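Local coordinates for protein pyruvate kinase (Cryptosporidium parvum, PDB 4DRS) that probably catalyses the last step of glycolysis, transferring the phosphoryl group of phosphoenolpyruvate to ADP to give pyruvate and ATP, at residues Gln47-Ile52 / Met70-Leu75; Met107-Gly112 / Phe232-Phe237; Val324-Gln329 / Asp354-Val359; Val359-Glu364 / Asp373-Met378. All blocks are in the same frame, centred on the assembly; numbering follows the deposited sequence.

Interaction 1: residues Gln47-Ile52 / Met70-Leu75; sequences QIICTI and MSVARL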
loop_
_atom_site.group_PDB
_atom_site.type_symbol
_atom_site.label_atom_id
_atom_site.label_comp_id
_atom_site.label_asym_id
_atom_site.label_seq_id
_atom_site.Cartn_x
_atom_site.Cartn_y
_atom_site.Cartn_z
ATOM N N GLN A 47 -18.276 -13.478 20.489
ATOM C CA GLN A 47 -19.315 -14.192 21.207
ATOM C C GLN A 47 -18.707 -15.257 22.111
ATOM O O GLN A 47 -17.619 -15.774 21.842
ATOM C CB GLN A 47 -20.298 -14.821 20.219
ATOM C CG GLN A 47 -20.912 -13.844 19.219
ATOM C CD GLN A 47 -22.004 -12.959 19.810
ATOM O OE1 GLN A 47 -22.228 -12.929 21.024
ATOM N NE2 GLN A 47 -22.695 -12.224 18.938
ATOM N N ILE A 48 -19.415 -15.579 23.188
ATOM C CA ILE A 48 -18.928 -16.545 24.164
ATOM C C ILE A 48 -19.906 -17.700 24.313
ATOM O O ILE A 48 -21.084 -17.497 24.627
ATOM C CB ILE A 48 -18.659 -15.889 25.540
ATOM C CG1 ILE A 48 -17.487 -14.908 25.446
ATOM C CG2 ILE A 48 -18.388 -16.947 26.601
ATOM C CD1 ILE A 48 -17.232 -14.116 26.713
ATOM N N ILE A 49 -19.400 -18.907 24.071
ATOM C CA ILE A 49 -20.140 -20.141 24.300
ATOM C C ILE A 49 -19.705 -20.759 25.631
ATOM O O ILE A 49 -18.506 -20.885 25.895
ATOM C CB ILE A 49 -19.917 -21.160 23.160
ATOM C CG1 ILE A 49 -20.339 -20.567 21.811
ATOM C CG2 ILE A 49 -20.680 -22.453 23.440
ATOM C CD1 ILE A 49 -20.098 -21.482 20.625
ATOM N N CYS A 50 -20.677 -21.127 26.464
ATOM C CA CYS A 50 -20.404 -21.819 27.730
ATOM C C CYS A 50 -21.041 -23.189 27.727
ATOM O O CYS A 50 -22.206 -23.338 27.364
ATOM C CB CYS A 50 -20.939 -21.038 28.933
ATOM S SG CYS A 50 -20.257 -19.384 29.126
ATOM N N THR A 51 -20.266 -24.188 28.133
ATOM C CA THR A 51 -20.762 -25.544 28.264
ATOM C C THR A 51 -21.449 -25.678 29.608
ATOM O O THR A 51 -20.863 -25.364 30.651
ATOM C CB THR A 51 -19.621 -26.568 28.154
ATOM O OG1 THR A 51 -18.905 -26.345 26.931
ATOM C CG2 THR A 51 -20.170 -27.992 28.173
ATOM N N ILE A 52 -22.699 -26.130 29.579
ATOM C CA ILE A 52 -23.481 -26.259 30.798
ATOM C C ILE A 52 -23.400 -27.679 31.342
ATOM O O ILE A 52 -23.713 -28.643 30.647
ATOM C CB ILE A 52 -24.960 -25.831 30.605
ATOM C CG1 ILE A 52 -25.075 -24.515 29.812
ATOM C CG2 ILE A 52 -25.674 -25.736 31.951
ATOM C CD1 ILE A 52 -24.259 -23.350 30.345
ATOM N N MET A 70 -22.245 -14.849 28.592
ATOM C CA MET A 70 -22.627 -16.019 27.781
ATOM C C MET A 70 -23.584 -15.638 26.653
ATOM O O MET A 70 -24.638 -15.051 26.898
ATOM C CB MET A 70 -23.237 -17.137 28.644
ATOM C CG MET A 70 -23.691 -18.361 27.851
ATOM S SD MET A 70 -24.455 -19.675 28.828
ATOM C CE MET A 70 -25.930 -18.857 29.435
ATOM N N SER A 71 -23.199 -15.964 25.422
ATOM C CA SER A 71 -24.051 -15.752 24.249
ATOM C C SER A 71 -24.830 -17.020 23.925
ATOM O O SER A 71 -26.008 -16.964 23.568
ATOM C CB SER A 71 -23.212 -15.374 23.024
ATOM O OG SER A 71 -22.392 -14.250 23.272
ATOM N N VAL A 72 -24.144 -18.156 24.032
ATOM C CA VAL A 72 -24.688 -19.457 23.658
ATOM C C VAL A 72 -24.421 -20.469 24.777
ATOM O O VAL A 72 -23.309 -20.532 25.314
ATOM C CB VAL A 72 -24.055 -19.975 22.343
ATOM C CG1 VAL A 72 -24.546 -21.376 22.009
ATOM C CG2 VAL A 72 -24.338 -19.030 21.187
ATOM N N ALA A 73 -25.444 -21.247 25.125
ATOM C CA ALA A 73 -25.284 -22.365 26.051
ATOM C C ALA A 73 -25.139 -23.673 25.273
ATOM O O ALA A 73 -25.927 -23.956 24.364
ATOM C CB ALA A 73 -26.458 -22.437 27.014
ATOM N N ARG A 74 -24.123 -24.457 25.633
ATOM C CA ARG A 74 -23.817 -25.715 24.955
ATOM C C ARG A 74 -24.093 -26.921 25.836
ATOM O O ARG A 74 -23.705 -26.961 27.007
ATOM C CB ARG A 74 -22.357 -25.728 24.508
ATOM C CG ARG A 74 -21.854 -27.035 23.909
ATOM C CD ARG A 74 -20.394 -26.880 23.520
ATOM N NE ARG A 74 -19.755 -28.144 23.172
ATOM C CZ ARG A 74 -18.986 -28.858 23.989
ATOM N NH1 ARG A 74 -18.745 -28.450 25.228
ATOM N NH2 ARG A 74 -18.453 -29.993 23.563
ATOM N N LEU A 75 -24.768 -27.903 25.249
ATOM C CA LEU A 75 -25.074 -29.153 25.912
ATOM C C LEU A 75 -24.240 -30.236 25.268
ATOM O O LEU A 75 -24.454 -30.587 24.106
ATOM C CB LEU A 75 -26.562 -29.481 25.779
ATOM C CG LEU A 75 -27.570 -28.428 26.248
ATOM C CD1 LEU A 75 -28.994 -28.956 26.154
ATOM C CD2 LEU A 75 -27.264 -27.976 27.665
#
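Thr51 and Arg74 sit side by side on two neighbouring parallel strands of a TIM barrel, 47-51 and 72-76, joined through helix 59-68 as a beta-alpha-beta crossover. The two side chains point the same way, and Thr51 OG1 lies at the edge of the guanidinium group, near its plane, where it accepts from Arg74 NH1 at 2.7 Å, the N-H...O angle bent to 140°. The same hydroxyl is also hydrogen-bonded to Leu361 O. Arg74 can reach it because its chain is extended from CG to NE, starting with CG opposite the backbone N (chi1 174°). NE is held by Asp109, and Arg74 belongs to the ADP-binding site of this enzyme.

Ile49 and Val72 share that face of the sheet and also run alongside each other, Ile49 CG1 lying 3.8 Å from Val72 CB. On the face of Cys50 and Ala73, Cys50 SG rests on Met70 CB at 3.8 Å. Ile52 crosses Met70 at about a right angle while its CG1 packs on Ala73 CB. The backbones pair in parallel, Cys50 N bonding to Val72 O at 2.9 Å. At the start of the strands Ile48 O takes both Ser71 N and Val72 N, and Ser71 OG donates to Gln47 OE1 over 2.6 Å.

Interaction 2: residues Met107-Gly112 / Phe232-Phe237; sequences MLDTKG and FIALSF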
loop_
_atom_site.group_PDB
_atom_site.type_symbol
_atom_site.label_atom_id
_atom_site.label_comp_id
_atom_site.label_asym_id
_atom_site.label_seq_id
_atom_site.Cartn_x
_atom_site.Cartn_y
_atom_site.Cartn_z
ATOM N N MET A 107 -27.068 -24.738 21.896
ATOM C CA MET A 107 -26.286 -25.615 21.028
ATOM C C MET A 107 -26.272 -27.053 21.559
ATOM O O MET A 107 -25.955 -27.298 22.727
ATOM C CB MET A 107 -24.847 -25.085 20.919
ATOM C CG MET A 107 -23.834 -26.044 20.289
ATOM S SD MET A 107 -22.133 -25.414 20.290
ATOM C CE MET A 107 -22.180 -24.232 18.943
ATOM N N LEU A 108 -26.613 -27.994 20.683
ATOM C CA LEU A 108 -26.452 -29.408 20.973
ATOM C C LEU A 108 -25.168 -29.898 20.295
ATOM O O LEU A 108 -24.994 -29.757 19.081
ATOM C CB LEU A 108 -27.684 -30.194 20.508
ATOM C CG LEU A 108 -27.748 -31.712 20.717
ATOM C CD1 LEU A 108 -29.192 -32.178 20.828
ATOM C CD2 LEU A 108 -27.034 -32.452 19.592
ATOM N N ASP A 109 -24.266 -30.445 21.104
ATOM C CA ASP A 109 -22.984 -30.965 20.635
ATOM C C ASP A 109 -23.098 -32.483 20.661
ATOM O O ASP A 109 -23.249 -33.073 21.734
ATOM C CB ASP A 109 -21.857 -30.485 21.567
ATOM C CG ASP A 109 -20.459 -30.806 21.041
ATOM O OD1 ASP A 109 -20.192 -31.957 20.615
ATOM O OD2 ASP A 109 -19.604 -29.896 21.079
ATOM N N THR A 110 -23.050 -33.111 19.486
ATOM C CA THR A 110 -23.284 -34.557 19.383
ATOM C C THR A 110 -22.171 -35.363 20.028
ATOM O O THR A 110 -21.015 -34.941 20.046
ATOM C CB THR A 110 -23.455 -35.042 17.922
ATOM O OG1 THR A 110 -22.255 -34.784 17.180
ATOM C CG2 THR A 110 -24.642 -34.349 17.251
ATOM N N LYS A 111 -22.544 -36.521 20.563
ATOM C CA LYS A 111 -21.594 -37.490 21.096
ATOM C C LYS A 111 -20.616 -37.943 20.002
ATOM O O LYS A 111 -19.409 -37.981 20.224
ATOM C CB LYS A 111 -22.347 -38.688 21.684
ATOM C CG LYS A 111 -21.462 -39.715 22.368
ATOM C CD LYS A 111 -22.288 -40.833 22.981
ATOM C CE LYS A 111 -21.398 -41.857 23.669
ATOM N NZ LYS A 111 -22.192 -42.761 24.550
ATOM N N GLY A 112 -21.142 -38.276 18.827
ATOM C CA GLY A 112 -20.314 -38.686 17.703
ATOM C C GLY A 112 -19.628 -40.034 17.884
ATOM O O GLY A 112 -19.939 -40.779 18.820
ATOM N N PHE A 232 -28.373 -24.580 17.304
ATOM C CA PHE A 232 -27.149 -25.085 16.696
ATOM C C PHE A 232 -26.965 -26.577 16.955
ATOM O O PHE A 232 -27.319 -27.086 18.029
ATOM C CB PHE A 232 -25.922 -24.318 17.218
ATOM C CG PHE A 232 -26.082 -22.824 17.198
ATOM C CD1 PHE A 232 -25.898 -22.105 16.022
ATOM C CD2 PHE A 232 -26.424 -22.136 18.352
ATOM C CE1 PHE A 232 -26.059 -20.726 16.000
ATOM C CE2 PHE A 232 -26.582 -20.757 18.338
ATOM C CZ PHE A 232 -26.396 -20.049 17.160
ATOM N N ILE A 233 -26.413 -27.263 15.959
ATOM C CA ILE A 233 -25.943 -28.627 16.108
ATOM C C ILE A 233 -24.433 -28.608 15.867
ATOM O O ILE A 233 -23.975 -28.375 14.744
ATOM C CB ILE A 233 -26.618 -29.595 15.099
ATOM C CG1 ILE A 233 -28.132 -29.655 15.322
ATOM C CG2 ILE A 233 -26.021 -30.994 15.219
ATOM C CD1 ILE A 233 -28.905 -30.305 14.191
ATOM N N ALA A 234 -23.664 -28.824 16.928
ATOM C CA ALA A 234 -22.221 -28.966 16.804
ATOM C C ALA A 234 -21.936 -30.425 16.494
ATOM O O ALA A 234 -22.050 -31.295 17.359
ATOM C CB ALA A 234 -21.513 -28.523 18.078
ATOM N N LEU A 235 -21.592 -30.684 15.242
ATOM C CA LEU A 235 -21.424 -32.039 14.746
ATOM C C LEU A 235 -19.992 -32.514 15.007
ATOM O O LEU A 235 -19.040 -32.004 14.403
ATOM C CB LEU A 235 -21.761 -32.063 13.254
ATOM C CG LEU A 235 -22.474 -33.256 12.630
ATOM C CD1 LEU A 235 -23.801 -33.534 13.321
ATOM C CD2 LEU A 235 -22.681 -32.993 11.142
ATOM N N SER A 236 -19.842 -33.467 15.925
ATOM C CA SER A 236 -18.514 -33.960 16.321
ATOM C C SER A 236 -17.834 -34.819 15.255
ATOM O O SER A 236 -18.484 -35.632 14.595
ATOM C CB SER A 236 -18.586 -34.741 17.639
ATOM O OG SER A 236 -18.963 -33.903 18.713
ATOM N N PHE A 237 -16.523 -34.633 15.112
ATOM C CA PHE A 237 -15.668 -35.435 14.216
ATOM C C PHE A 237 -16.116 -35.497 12.753
ATOM O O PHE A 237 -16.079 -36.560 12.141
ATOM C CB PHE A 237 -15.481 -36.867 14.760
ATOM C CG PHE A 237 -14.546 -36.957 15.935
ATOM C CD1 PHE A 237 -13.181 -37.183 15.743
ATOM C CD2 PHE A 237 -15.027 -36.825 17.236
ATOM C CE1 PHE A 237 -12.316 -37.264 16.824
ATOM C CE2 PHE A 237 -14.168 -36.907 18.319
ATOM C CZ PHE A 237 -12.808 -37.123 18.114
HETATM O O HOH W 1 -21.205 -36.314 15.115
#
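Backbone pairing between Leu108 and its partners Phe232 and Ala234 sets the register of strands 105-109 and 232-235, parallel neighbours in the TIM barrel although more than a hundred residues separate them in sequence. Leu108 N donates to Phe232 O at 2.9 Å and Leu108 O accepts from Ala234 N at 2.7 Å; Thr110 N then bonds to Ala234 O at 3.0 Å, which extends the pairing to Thr110.

The apolar contacts lie on the face of Met107 and Ala234. Met107 crosses Phe232 at about a right angle, with Met107 CB 3.9 Å from Phe232 CB. The extended start of the methionine (chi1 168°) carries Met107 SD along to Ala234 CB, again at 3.9 Å.

Two hydroxyls add bonds at the C-terminal end. Ser236 OG donates to Thr110 O at 2.7 Å and thereby ties Thr110 to Ser236 directly. A water adds a second tie, accepting from Thr110 OG1 at 2.8 Å and donating to Ser236 O.

Charge is gathered beside them: Asp109 forms salt bridges with Arg74 through OD2 and with Lys270 through OD1, and Lys270 also binds Ser236 OG. In the order of the sheet, strand 72-76 lies beside 105-109 and strand 266-271 beside 232-235, while helix 215-226 packs against Leu108 and Thr110.

Interaction 3: residues Val324-Gln329 / Asp354-Val359; sequences VVTATQ and DGSDCV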
loop_
_atom_site.group_PDB
_atom_site.type_symbol
_atom_site.label_atom_id
_atom_site.label_comp_id
_atom_site.label_asym_id
_atom_site.label_seq_id
_atom_site.Cartn_x
_atom_site.Cartn_y
_atom_site.Cartn_z
ATOM N N VAL A 324 -16.658 -18.891 12.883
ATOM C CA VAL A 324 -15.717 -19.890 13.391
ATOM C C VAL A 324 -15.576 -19.809 14.908
ATOM O O VAL A 324 -15.420 -18.726 15.479
ATOM C CB VAL A 324 -14.332 -19.816 12.696
ATOM C CG1 VAL A 324 -13.651 -18.478 12.956
ATOM C CG2 VAL A 324 -13.441 -20.977 13.125
ATOM N N VAL A 325 -15.638 -20.976 15.542
ATOM C CA VAL A 325 -15.576 -21.096 16.990
ATOM C C VAL A 325 -14.245 -21.721 17.403
ATOM O O VAL A 325 -13.906 -22.822 16.964
ATOM C CB VAL A 325 -16.739 -21.964 17.525
ATOM C CG1 VAL A 325 -16.696 -22.052 19.050
ATOM C CG2 VAL A 325 -18.082 -21.430 17.047
ATOM N N THR A 326 -13.495 -21.003 18.236
ATOM C CA THR A 326 -12.280 -21.534 18.861
ATOM C C THR A 326 -12.616 -22.126 20.233
ATOM O O THR A 326 -13.194 -21.457 21.083
ATOM C CB THR A 326 -11.203 -20.444 18.990
ATOM O OG1 THR A 326 -10.742 -20.091 17.685
ATOM C CG2 THR A 326 -10.011 -20.934 19.823
ATOM N N ALA A 327 -12.239 -23.382 20.441
ATOM C CA ALA A 327 -12.657 -24.131 21.619
ATOM C C ALA A 327 -11.687 -25.251 21.941
ATOM O O ALA A 327 -11.956 -26.412 21.625
ATOM C CB ALA A 327 -14.043 -24.713 21.391
ATOM N N THR A 328 -10.564 -24.914 22.566
ATOM C CA THR A 328 -9.562 -25.926 22.913
ATOM C C THR A 328 -9.440 -26.089 24.429
ATOM O O THR A 328 -8.412 -26.551 24.934
ATOM C CB THR A 328 -8.186 -25.610 22.282
ATOM O OG1 THR A 328 -7.834 -24.245 22.547
ATOM C CG2 THR A 328 -8.218 -25.840 20.775
ATOM N N GLN A 329 -10.514 -25.733 25.136
ATOM C CA GLN A 329 -10.532 -25.627 26.601
ATOM C C GLN A 329 -9.432 -24.667 27.062
ATOM O O GLN A 329 -8.453 -25.069 27.698
ATOM C CB GLN A 329 -10.413 -27.005 27.269
ATOM C CG GLN A 329 -10.870 -27.031 28.721
ATOM C CD GLN A 329 -10.709 -28.395 29.361
ATOM O OE1 GLN A 329 -9.598 -28.909 29.494
ATOM N NE2 GLN A 329 -11.824 -28.984 29.774
ATOM N N ASP A 354 -6.749 -13.663 15.667
ATOM C CA ASP A 354 -6.693 -14.514 14.480
ATOM C C ASP A 354 -7.953 -14.371 13.626
ATOM O O ASP A 354 -7.933 -14.671 12.435
ATOM C CB ASP A 354 -6.467 -15.983 14.866
ATOM C CG ASP A 354 -5.066 -16.242 15.434
ATOM O OD1 ASP A 354 -4.195 -15.345 15.369
ATOM O OD2 ASP A 354 -4.836 -17.352 15.958
ATOM N N GLY A 355 -9.044 -13.915 14.241
ATOM C CA GLY A 355 -10.288 -13.646 13.527
ATOM C C GLY A 355 -11.465 -14.498 13.968
ATOM O O GLY A 355 -12.486 -14.568 13.279
ATOM N N SER A 356 -11.329 -15.139 15.123
ATOM C CA SER A 356 -12.378 -16.001 15.663
ATOM C C SER A 356 -13.676 -15.248 15.994
ATOM O O SER A 356 -13.646 -14.163 16.579
ATOM C CB SER A 356 -11.857 -16.722 16.903
ATOM O OG SER A 356 -12.657 -17.841 17.198
ATOM N N ASP A 357 -14.808 -15.833 15.614
ATOM C CA ASP A 357 -16.124 -15.255 15.904
ATOM C C ASP A 357 -16.578 -15.508 17.340
ATOM O O ASP A 357 -17.143 -14.618 17.976
ATOM C CB ASP A 357 -17.185 -15.773 14.920
ATOM C CG ASP A 357 -17.130 -15.066 13.578
ATOM O OD1 ASP A 357 -16.244 -15.396 12.760
ATOM O OD2 ASP A 357 -17.977 -14.177 13.338
ATOM N N CYS A 358 -16.352 -16.728 17.829
ATOM C CA CYS A 358 -16.702 -17.101 19.198
ATOM C C CYS A 358 -15.566 -17.826 19.867
ATOM O O CYS A 358 -14.749 -18.470 19.209
ATOM C CB CYS A 358 -17.913 -18.037 19.255
ATOM S SG CYS A 358 -19.223 -17.682 18.087
ATOM N N VAL A 359 -15.547 -17.731 21.187
ATOM C CA VAL A 359 -14.685 -18.558 22.013
ATOM C C VAL A 359 -15.580 -19.422 22.894
ATOM O O VAL A 359 -16.679 -19.007 23.273
ATOM C CB VAL A 359 -13.697 -17.717 22.853
ATOM C CG1 VAL A 359 -12.678 -17.055 21.939
ATOM C CG2 VAL A 359 -14.426 -16.664 23.681
#
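Cys358 O is held by two donors that arrive from opposite faces of its carbonyl plane: Thr326 N at 3.0 Å and Ser356 OG, also at 3.0 Å. The serine hydroxyl stands well above the plane, a position reached because its OG is turned opposite the backbone N (chi1 -162°). It accepts in its turn from Thr326 OG1 at 3.0 Å, so a short relay runs from the threonine hydroxyl through the serine to the carbonyl.

Val324 O is a second doubly bonded acceptor. Asp357 N meets it in the carbonyl plane at 3.0 Å, and Cys358 N comes in at 3.2 Å, tilted from the plane. These bonds start the parallel pairing of strands 324-327 and 358-361, the last two of the TIM barrel, which helix 342-354 connects as a beta-alpha-beta unit. That helix closes at Gly355 in a Schellman motif.

Val325 CG2 lies 4.1 Å from Cys358 CB, an apolar contact across the sheet from the Thr326 hydroxyl. Asp357 sends its carboxylate elsewhere, to a salt bridge with Arg445. In this buried setting, the hydroxyl relay supplements the backbone pairing, linking the turn after the helix to strand 324-327 through polar groups that satisfy one another.

Interaction 4: residues Val359-Glu364 / Asp373-Met378; sequences VMLSGE and DAVNVM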
loop_
_atom_site.group_PDB
_atom_site.type_symbol
_atom_site.label_atom_id
_atom_site.label_comp_id
_atom_site.label_asym_id
_atom_site.label_seq_id
_atom_site.Cartn_x
_atom_site.Cartn_y
_atom_site.Cartn_z
ATOM N N VAL A 359 -15.547 -17.731 21.187
ATOM C CA VAL A 359 -14.685 -18.558 22.013
ATOM C C VAL A 359 -15.580 -19.422 22.894
ATOM O O VAL A 359 -16.679 -19.007 23.273
ATOM C CB VAL A 359 -13.697 -17.717 22.853
ATOM C CG1 VAL A 359 -12.678 -17.055 21.939
ATOM C CG2 VAL A 359 -14.426 -16.664 23.681
ATOM N N MET A 360 -15.117 -20.626 23.197
ATOM C CA MET A 360 -15.906 -21.571 23.961
ATOM C C MET A 360 -15.185 -22.052 25.212
ATOM O O MET A 360 -14.015 -22.424 25.153
ATOM C CB MET A 360 -16.284 -22.764 23.085
ATOM C CG MET A 360 -17.279 -23.715 23.727
ATOM S SD MET A 360 -17.560 -25.161 22.700
ATOM C CE MET A 360 -16.486 -26.353 23.494
ATOM N N LEU A 361 -15.902 -22.042 26.334
ATOM C CA LEU A 361 -15.441 -22.641 27.588
ATOM C C LEU A 361 -15.992 -24.047 27.741
ATOM O O LEU A 361 -17.181 -24.276 27.522
ATOM C CB LEU A 361 -15.895 -21.803 28.781
ATOM C CG LEU A 361 -15.134 -20.520 29.090
ATOM C CD1 LEU A 361 -15.841 -19.750 30.193
ATOM C CD2 LEU A 361 -13.696 -20.813 29.487
ATOM N N SER A 362 -15.129 -24.982 28.123
ATOM C CA SER A 362 -15.535 -26.374 28.294
ATOM C C SER A 362 -15.778 -26.731 29.763
ATOM O O SER A 362 -16.848 -26.446 30.307
ATOM C CB SER A 362 -14.517 -27.321 27.648
ATOM O OG SER A 362 -14.858 -27.592 26.297
ATOM N N GLY A 363 -14.781 -27.350 30.397
ATOM C CA GLY A 363 -14.887 -27.797 31.787
ATOM C C GLY A 363 -14.710 -26.702 32.827
ATOM O O GLY A 363 -14.761 -26.969 34.029
ATOM N N GLU A 364 -14.501 -25.473 32.363
ATOM C CA GLU A 364 -14.354 -24.311 33.238
ATOM C C GLU A 364 -15.698 -23.939 33.852
ATOM O O GLU A 364 -15.770 -23.524 35.013
ATOM C CB GLU A 364 -13.793 -23.119 32.457
ATOM C CG GLU A 364 -12.393 -23.327 31.895
ATOM C CD GLU A 364 -12.366 -23.963 30.511
ATOM O OE1 GLU A 364 -13.297 -24.718 30.157
ATOM O OE2 GLU A 364 -11.395 -23.712 29.766
ATOM N N ASP A 373 -16.131 -16.802 37.416
ATOM C CA ASP A 373 -14.853 -16.102 37.276
ATOM C C ASP A 373 -14.261 -16.241 35.871
ATOM O O ASP A 373 -13.807 -15.255 35.286
ATOM C CB ASP A 373 -13.849 -16.601 38.323
ATOM C CG ASP A 373 -14.202 -16.161 39.736
ATOM O OD1 ASP A 373 -14.556 -14.975 39.928
ATOM O OD2 ASP A 373 -14.113 -17.002 40.660
ATOM N N ALA A 374 -14.287 -17.461 35.337
ATOM C CA ALA A 374 -13.719 -17.767 34.023
ATOM C C ALA A 374 -14.356 -16.967 32.885
ATOM O O ALA A 374 -13.651 -16.307 32.117
ATOM C CB ALA A 374 -13.798 -19.263 33.743
ATOM N N VAL A 375 -15.685 -17.022 32.791
ATOM C CA VAL A 375 -16.433 -16.289 31.771
ATOM C C VAL A 375 -16.088 -14.806 31.808
ATOM O O VAL A 375 -15.820 -14.195 30.771
ATOM C CB VAL A 375 -17.957 -16.452 31.949
ATOM C CG1 VAL A 375 -18.711 -15.775 30.814
ATOM C CG2 VAL A 375 -18.333 -17.918 32.015
ATOM N N ASN A 376 -16.095 -14.243 33.010
ATOM C CA ASN A 376 -15.839 -12.828 33.210
ATOM C C ASN A 376 -14.436 -12.426 32.750
ATOM O O ASN A 376 -14.262 -11.421 32.061
ATOM C CB ASN A 376 -16.071 -12.458 34.676
ATOM C CG ASN A 376 -16.129 -10.965 34.890
ATOM O OD1 ASN A 376 -15.102 -10.316 35.090
ATOM N ND2 ASN A 376 -17.333 -10.409 34.845
ATOM N N VAL A 377 -13.450 -13.231 33.131
ATOM C CA VAL A 377 -12.075 -13.086 32.660
ATOM C C VAL A 377 -11.999 -13.173 31.123
ATOM O O VAL A 377 -11.447 -12.279 30.471
ATOM C CB VAL A 377 -11.159 -14.138 33.337
ATOM C CG1 VAL A 377 -9.871 -14.365 32.552
ATOM C CG2 VAL A 377 -10.854 -13.725 34.772
ATOM N N MET A 378 -12.576 -14.234 30.562
ATOM C CA MET A 378 -12.562 -14.462 29.117
ATOM C C MET A 378 -13.176 -13.280 28.365
ATOM O O MET A 378 -12.641 -12.839 27.346
ATOM C CB MET A 378 -13.283 -15.772 28.766
ATOM C CG MET A 378 -12.970 -16.298 27.369
ATOM S SD MET A 378 -13.322 -18.054 27.094
ATOM C CE MET A 378 -15.101 -18.028 26.885
#
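Met378 starts out extended, its CG opposite the backbone N (chi1 -163°), and then bends at its last torsion (chi3 78°), which swings the terminal methyl onto strand 358-361. Leu361 answers with CG beside its own backbone N and an extended end. The two side chains reach toward each other tip to tip, and Met378 CE comes to 3.3 Å from Leu361 CG. Val359 meets the same methionine in similar fashion, its CG2 lying 3.5 Å from Met378 CE, so one methyl group is seated between two residues of the strand.

One turn before Met378 in the helix, Val375 CG2 meets Leu361 CD1 obliquely at 3.6 Å, and Leu361 CD1 also touches Ala374 CB. Ala374 CB lies 4.1 Å from Glu364 CB as well, which extends the contact to the residues that follow the strand. The carboxylate of Glu364 is engaged elsewhere: OE2 accepts from Leu331 N, while OE1 takes a weak bond from Ser362 N.

No hydrogen bond crosses this interface, where an outer helix of the TIM barrel covers its last strand; the short segments 359-361 and 373-378 run nearly antiparallel (165°), their axes 10.1 Å apart at closest. Met378 also rests on Ile48 of strand 47-51 and Val348 of helix 342-354, and Val375 reaches Cys50 and helix 59-68.

How the interactions relate
The four contacts sample six of the eight barrel strands. Interactions 1 and 2, with centres 13 Å apart, meet where Arg74 NE lies 2.7 Å from Asp109 OD2. Interactions 3 and 4 share Val359 on the final strand, and barrel closure joins that strand to interaction 1, Ile49 N lying 2.8 Å from Val359 O. Interactions 2 and 4 do not touch: their nearest atoms are about 5 Å apart and their centres 19 Å. The ADP-binding Arg74 links interactions 1, 2 and 4, Met360 SD packing on Arg74 CD at 3.4 Å; Val325 of interaction 3 stays about 8 Å from it, side chain to side chain. No ADP is bound in this chain; a glycerol about 3 Å from the Arg74 side chain probably comes from the crystallisation liquor.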